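Long-range contacts in endo-beta-1,4-glucanase (Bacillus licheniformis, PDB 2JEM), which hydrolyses beta-1,4-glucan chains as a family 12 glycoside hydrolase, acting on xyloglucan of the plant cell wall: residues Ala135-Leu140 against Thr153-Ile158; Val238-Glu243 against Ile251-Trp256. The protein carries 1 engineered substitution. All blocks are in the same frame, centred on the assembly; numbering follows the deposited sequence.

Contact 1 of 2, residues Ala135-Leu140 against Thr153-Ile158; sequences AYDIWL and TDQIMI. Engineered in segment 153-158: Q155 (natural residue Glu).
W139 and Q155 form the tight part of this antiparallel pairing, their side chains running alongside each other in the same direction. Q155 is an engineered residue, glutamate in the natural sequence. Its CG sits over one face of the indole, 3.8 Å from the centroid of the six-membered ring, and its amide is stacked nearly parallel over that face toward the rim (planes 20° apart), bringing CD to 3.3 Å from W139 CH2. With CG anti to the backbone N (chi1 178°) and the chain extended, Q155 NE2 reaches D137 OD1 at 2.9 Å, meeting it on the syn side, somewhat out of the carboxylate plane; OD1 lies close to the amide plane. W197 takes the OE1 end, fixing the amide's rotation. On the other face, shared with Y136 and D154, residues I138, I156, I158 and L140 make an aliphatic strip: I138 CD1 meets I158 CD1 at 3.8 Å, L140 CD1 packs on I156 CD1, and helix 215-225 covers I156 and I158. Only at T153, partly exposed, is the contact looser: L140 O receives T153 N at 2.8 Å but D154 N weakly, at 3.4 Å. D154 OD1 binds T153 OG1 and K233, OD2 N198. T153 and D154 opposite L140 make a classic beta bulge, opening a regular antiparallel ladder in the curved sheet of the family 12 jelly-roll sandwich.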
loop_
_atom_site.group_PDB
_atom_site.type_symbol
_atom_site.label_atom_id
_atom_site.label_comp_id
_atom_site.label_asym_id
_atom_site.label_seq_id
_atom_site.Cartn_x
_atom_site.Cartn_y
_atom_site.Cartn_z
ATOM N N ALA A 135 1.444 5.698 1.441
ATOM C CA ALA A 135 0.758 4.729 2.329
ATOM C C ALA A 135 1.174 3.298 2.126
ATOM O O ALA A 135 1.306 2.827 0.984
ATOM C CB ALA A 135 -0.781 4.797 2.160
ATOM N N TYR A 136 1.269 2.592 3.255
ATOM C CA TYR A 136 1.257 1.136 3.234
ATOM C C TYR A 136 -0.113 0.667 2.809
ATOM O O TYR A 136 -1.139 1.318 3.084
ATOM C CB TYR A 136 1.539 0.541 4.603
ATOM C CG TYR A 136 2.963 0.584 5.039
ATOM C CD1 TYR A 136 3.853 -0.442 4.673
ATOM C CD2 TYR A 136 3.433 1.628 5.828
ATOM C CE1 TYR A 136 5.180 -0.413 5.099
ATOM C CE2 TYR A 136 4.761 1.661 6.271
ATOM C CZ TYR A 136 5.633 0.645 5.884
ATOM O OH TYR A 136 6.949 0.696 6.330
ATOM N N ASP A 137 -0.109 -0.444 2.105
ATOM C CA ASP A 137 -1.307 -1.070 1.610
ATOM C C ASP A 137 -1.165 -2.538 1.966
ATOM O O ASP A 137 -0.197 -3.192 1.532
ATOM C CB ASP A 137 -1.315 -0.927 0.099
ATOM C CG ASP A 137 -2.671 -0.852 -0.465
ATOM O OD1 ASP A 137 -3.638 -1.093 0.308
ATOM O OD2 ASP A 137 -2.770 -0.558 -1.686
ATOM N N ILE A 138 -2.114 -3.048 2.738
ATOM C CA ILE A 138 -2.060 -4.419 3.236
ATOM C C ILE A 138 -3.353 -5.083 2.799
ATOM O O ILE A 138 -4.439 -4.582 3.070
ATOM C CB ILE A 138 -1.896 -4.482 4.789
ATOM C CG1 ILE A 138 -0.638 -3.716 5.266
ATOM C CG2 ILE A 138 -1.900 -5.941 5.293
ATOM C CD1 ILE A 138 -0.936 -2.311 5.883
ATOM N N TRP A 139 -3.207 -6.195 2.097
ATOM C CA TRP A 139 -4.337 -6.946 1.513
ATOM C C TRP A 139 -4.560 -8.237 2.279
ATOM O O TRP A 139 -3.596 -8.966 2.594
ATOM C CB TRP A 139 -4.090 -7.242 0.025
ATOM C CG TRP A 139 -3.945 -6.002 -0.799
ATOM C CD1 TRP A 139 -2.788 -5.475 -1.291
ATOM C CD2 TRP A 139 -5.007 -5.124 -1.229
ATOM N NE1 TRP A 139 -3.057 -4.307 -1.999
ATOM C CE2 TRP A 139 -4.412 -4.078 -1.981
ATOM C CE3 TRP A 139 -6.401 -5.117 -1.040
ATOM C CZ2 TRP A 139 -5.166 -3.034 -2.555
ATOM C CZ3 TRP A 139 -7.164 -4.075 -1.617
ATOM C CH2 TRP A 139 -6.532 -3.042 -2.363
ATOM N N LEU A 140 -5.832 -8.517 2.560
ATOM C CA LEU A 140 -6.240 -9.742 3.242
ATOM C C LEU A 140 -7.288 -10.521 2.458
ATOM O O LEU A 140 -8.102 -9.924 1.728
ATOM C CB LEU A 140 -6.762 -9.475 4.647
ATOM C CG LEU A 140 -5.797 -8.841 5.637
ATOM C CD1 LEU A 140 -5.968 -7.320 5.584
ATOM C CD2 LEU A 140 -6.074 -9.352 7.040
ATOM N N THR A 153 -10.720 -9.610 0.772
ATOM C CA THR A 153 -11.841 -9.392 1.692
ATOM C C THR A 153 -11.674 -8.070 2.439
ATOM O O THR A 153 -12.663 -7.447 2.847
ATOM C CB THR A 153 -11.927 -10.551 2.745
ATOM O OG1 THR A 153 -10.667 -10.676 3.426
ATOM C CG2 THR A 153 -12.262 -11.912 2.067
ATOM N N ASP A 154 -10.415 -7.653 2.654
ATOM C CA ASP A 154 -10.093 -6.403 3.383
ATOM C C ASP A 154 -8.833 -5.757 2.858
ATOM O O ASP A 154 -7.921 -6.457 2.407
ATOM C CB ASP A 154 -9.891 -6.655 4.884
ATOM C CG ASP A 154 -11.055 -7.417 5.507
ATOM O OD1 ASP A 154 -11.052 -8.658 5.396
ATOM O OD2 ASP A 154 -11.952 -6.775 6.110
ATOM N N GLN A 155 -8.808 -4.424 2.933
ATOM C CA GLN A 155 -7.640 -3.621 2.614
ATOM C C GLN A 155 -7.370 -2.776 3.867
ATOM O O GLN A 155 -8.307 -2.206 4.441
ATOM C CB GLN A 155 -7.953 -2.707 1.416
ATOM C CG GLN A 155 -6.783 -1.770 1.031
ATOM C CD GLN A 155 -7.177 -0.793 -0.055
ATOM O OE1 GLN A 155 -8.363 -0.688 -0.420
ATOM N NE2 GLN A 155 -6.196 -0.056 -0.578
ATOM N N ILE A 156 -6.103 -2.694 4.285
ATOM C CA ILE A 156 -5.700 -1.761 5.348
ATOM C C ILE A 156 -4.703 -0.771 4.729
ATOM O O ILE A 156 -3.711 -1.180 4.074
ATOM C CB ILE A 156 -5.031 -2.485 6.550
ATOM C CG1 ILE A 156 -5.983 -3.570 7.120
ATOM C CG2 ILE A 156 -4.601 -1.459 7.639
ATOM C CD1 ILE A 156 -5.251 -4.567 8.096
ATOM N N MET A 157 -4.990 0.518 4.884
ATOM C CA MET A 157 -4.022 1.535 4.483
ATOM C C MET A 157 -3.440 2.258 5.689
ATOM O O MET A 157 -4.164 2.650 6.615
ATOM C CB MET A 157 -4.656 2.525 3.521
ATOM C CG MET A 157 -4.942 1.895 2.153
ATOM S SD MET A 157 -5.676 3.130 1.047
ATOM C CE MET A 157 -4.248 4.093 0.585
ATOM N N ILE A 158 -2.126 2.435 5.673
ATOM C CA ILE A 158 -1.482 3.188 6.732
ATOM C C ILE A 158 -0.745 4.352 6.097
ATOM O O ILE A 158 0.312 4.179 5.520
ATOM C CB ILE A 158 -0.522 2.317 7.590
ATOM C CG1 ILE A 158 -1.242 1.064 8.135
ATOM C CG2 ILE A 158 0.052 3.180 8.739
ATOM C CD1 ILE A 158 -0.247 0.057 8.809
#

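Contact 2 of 2, residues Val238-Glu243 against Ile251-Trp256; sequences VEFGTE and INISNW
The end methyls of I251 and T242 meet head-on, I251 CD1 lying 3.7 Å from T242 CG2. A chi1 of -170° followed by an extended chi2 sends CD1 of I251 outward, where it also comes to 4.2 Å from F240 CE1, while W75 of strand 72-79 packs on I251 and binds the hydroxyl of T242. Two residues on, I253 and F240 pass each other running opposite ways, and I253 CD1 arrives at the ring edge, 4.2 Å from F240 CD1; the same ring is edge-to-face with Y136. No hydrogen bond joins the segments. Their strands belong to different sheets, with axes no closer than 10.5 Å and inclined at 134°, and the side chains fill the interior between the two layers of the beta sandwich, the jelly roll of family 12 enzymes. S254 and N255 together pair with S123 in a classic beta bulge; this shifts the alternation of the strand and lets W256, three positions after I253, point inward too. The six-membered end of its indole comes in by CZ3, 3.4 Å from F240 CB, a close apolar touch that is oblique to the ring. W256 CH2 comes within 4.3 Å of E239 C, V238 O approaches the ring edge, and Y46 is edge-to-face with the indole.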
loop_
_atom_site.group_PDB
_atom_site.type_symbol
_atom_site.label_atom_id
_atom_site.label_comp_id
_atom_site.label_asym_id
_atom_site.label_seq_id
_atom_site.Cartn_x
_atom_site.Cartn_y
_atom_site.Cartn_z
ATOM N N VAL A 238 1.970 -7.023 1.862
ATOM C CA VAL A 238 2.250 -5.715 2.489
ATOM C C VAL A 238 3.009 -4.913 1.436
ATOM O O VAL A 238 4.020 -5.384 0.888
ATOM C CB VAL A 238 3.075 -5.833 3.802
ATOM C CG1 VAL A 238 3.510 -4.423 4.310
ATOM C CG2 VAL A 238 2.290 -6.557 4.882
ATOM N N GLU A 239 2.500 -3.713 1.134
ATOM C CA GLU A 239 3.002 -2.875 0.036
ATOM C C GLU A 239 3.188 -1.457 0.561
ATOM O O GLU A 239 2.583 -1.082 1.581
ATOM C CB GLU A 239 2.017 -2.852 -1.128
ATOM C CG GLU A 239 1.526 -4.223 -1.555
ATOM C CD GLU A 239 0.401 -4.217 -2.574
ATOM O OE1 GLU A 239 -0.134 -3.139 -2.912
ATOM O OE2 GLU A 239 0.033 -5.328 -3.044
ATOM N N PHE A 240 3.988 -0.669 -0.144
ATOM C CA PHE A 240 4.132 0.748 0.192
ATOM C C PHE A 240 4.231 1.529 -1.091
ATOM O O PHE A 240 5.034 1.187 -1.964
ATOM C CB PHE A 240 5.364 1.034 1.069
ATOM C CG PHE A 240 5.578 2.490 1.322
ATOM C CD1 PHE A 240 6.416 3.254 0.477
ATOM C CD2 PHE A 240 4.909 3.126 2.359
ATOM C CE1 PHE A 240 6.601 4.609 0.704
ATOM C CE2 PHE A 240 5.098 4.510 2.585
ATOM C CZ PHE A 240 5.941 5.236 1.755
ATOM N N GLY A 241 3.419 2.577 -1.201
ATOM C CA GLY A 241 3.372 3.340 -2.434
ATOM C C GLY A 241 2.766 4.709 -2.254
ATOM O O GLY A 241 2.482 5.133 -1.127
ATOM N N THR A 242 2.588 5.400 -3.374
ATOM C CA THR A 242 1.920 6.694 -3.356
ATOM C C THR A 242 0.707 6.636 -4.277
ATOM O O THR A 242 0.848 6.352 -5.476
ATOM C CB THR A 242 2.852 7.801 -3.902
ATOM O OG1 THR A 242 3.325 7.412 -5.202
ATOM C CG2 THR A 242 4.041 8.051 -2.972
ATOM N N GLU A 243 -0.480 6.923 -3.748
ATOM C CA GLU A 243 -1.632 7.170 -4.625
ATOM C C GLU A 243 -1.439 8.559 -5.170
ATOM O O GLU A 243 -1.227 9.506 -4.404
ATOM C CB GLU A 243 -2.966 7.075 -3.891
ATOM C CG GLU A 243 -3.256 5.660 -3.428
ATOM C CD GLU A 243 -4.622 5.531 -2.802
ATOM O OE1 GLU A 243 -5.006 6.422 -2.013
ATOM O OE2 GLU A 243 -5.307 4.546 -3.144
ATOM N N ILE A 251 9.464 10.416 -5.724
ATOM C CA ILE A 251 9.761 9.877 -4.413
ATOM C C ILE A 251 11.096 9.154 -4.513
ATOM O O ILE A 251 11.429 8.526 -5.536
ATOM C CB ILE A 251 8.648 8.883 -3.938
ATOM C CG1 ILE A 251 8.823 8.493 -2.469
ATOM C CG2 ILE A 251 8.560 7.642 -4.883
ATOM C CD1 ILE A 251 7.612 7.714 -1.880
ATOM N N ASN A 252 11.874 9.273 -3.447
ATOM C CA ASN A 252 13.018 8.405 -3.272
ATOM C C ASN A 252 12.825 7.664 -1.957
ATOM O O ASN A 252 12.433 8.243 -0.955
ATOM C CB ASN A 252 14.331 9.192 -3.233
ATOM C CG ASN A 252 15.547 8.280 -3.025
ATOM O OD1 ASN A 252 16.123 8.228 -1.920
ATOM N ND2 ASN A 252 15.893 7.522 -4.046
ATOM N N ILE A 253 13.115 6.376 -1.998
ATOM C CA ILE A 253 13.008 5.496 -0.851
ATOM C C ILE A 253 14.417 5.031 -0.507
ATOM O O ILE A 253 15.139 4.457 -1.349
ATOM C CB ILE A 253 12.064 4.311 -1.155
ATOM C CG1 ILE A 253 10.630 4.819 -1.294
ATOM C CG2 ILE A 253 12.103 3.268 -0.037
ATOM C CD1 ILE A 253 9.721 3.825 -2.025
ATOM N N SER A 254 14.813 5.319 0.728
ATOM C CA SER A 254 16.191 5.031 1.177
ATOM C C SER A 254 16.300 3.848 2.137
ATOM O O SER A 254 17.405 3.419 2.475
ATOM C CB SER A 254 16.801 6.266 1.830
ATOM O OG SER A 254 16.073 6.663 2.984
ATOM N N ASN A 255 15.160 3.366 2.628
ATOM C CA ASN A 255 15.134 2.161 3.456
ATOM C C ASN A 255 13.816 1.432 3.191
ATOM O O ASN A 255 12.753 2.065 3.135
ATOM C CB ASN A 255 15.290 2.528 4.950
ATOM C CG ASN A 255 15.684 1.327 5.824
ATOM O OD1 ASN A 255 16.498 0.496 5.432
ATOM N ND2 ASN A 255 15.090 1.237 7.007
ATOM N N TRP A 256 13.887 0.109 3.018
ATOM C CA TRP A 256 12.689 -0.709 2.810
ATOM C C TRP A 256 12.916 -2.172 3.198
ATOM O O TRP A 256 13.899 -2.783 2.780
ATOM C CB TRP A 256 12.277 -0.720 1.338
ATOM C CG TRP A 256 11.265 -1.759 1.055
ATOM C CD1 TRP A 256 11.454 -2.957 0.393
ATOM C CD2 TRP A 256 9.880 -1.721 1.431
ATOM N NE1 TRP A 256 10.271 -3.653 0.349
ATOM C CE2 TRP A 256 9.290 -2.921 0.974
ATOM C CE3 TRP A 256 9.085 -0.787 2.119
ATOM C CZ2 TRP A 256 7.924 -3.208 1.153
ATOM C CZ3 TRP A 256 7.729 -1.084 2.324
ATOM C CH2 TRP A 256 7.167 -2.281 1.841
#

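How the contacts relate
Contact 1 comes first along the chain, and both its segments precede those of contact 2; their centres are 14 Å apart. Contact 1 lies wholly within one sheet, pairing strands 131-141 and 154-163, whereas contact 2 spans the sandwich from strand 234-244 of that same sheet to strand 247-260 of the other. Strands 131-141 and 234-244 are neighbours, joined by probable backbone hydrogen bonds from E239 N to D137 O and from A135 N to G241 O, both 2.8 Å. M157 CE also packs against E243 OE1 at 3.6 Å. Contact 1 thus supplies side-by-side strand pairing and contact 2 face-to-face sheet packing, the two kinds of association that build the sandwich.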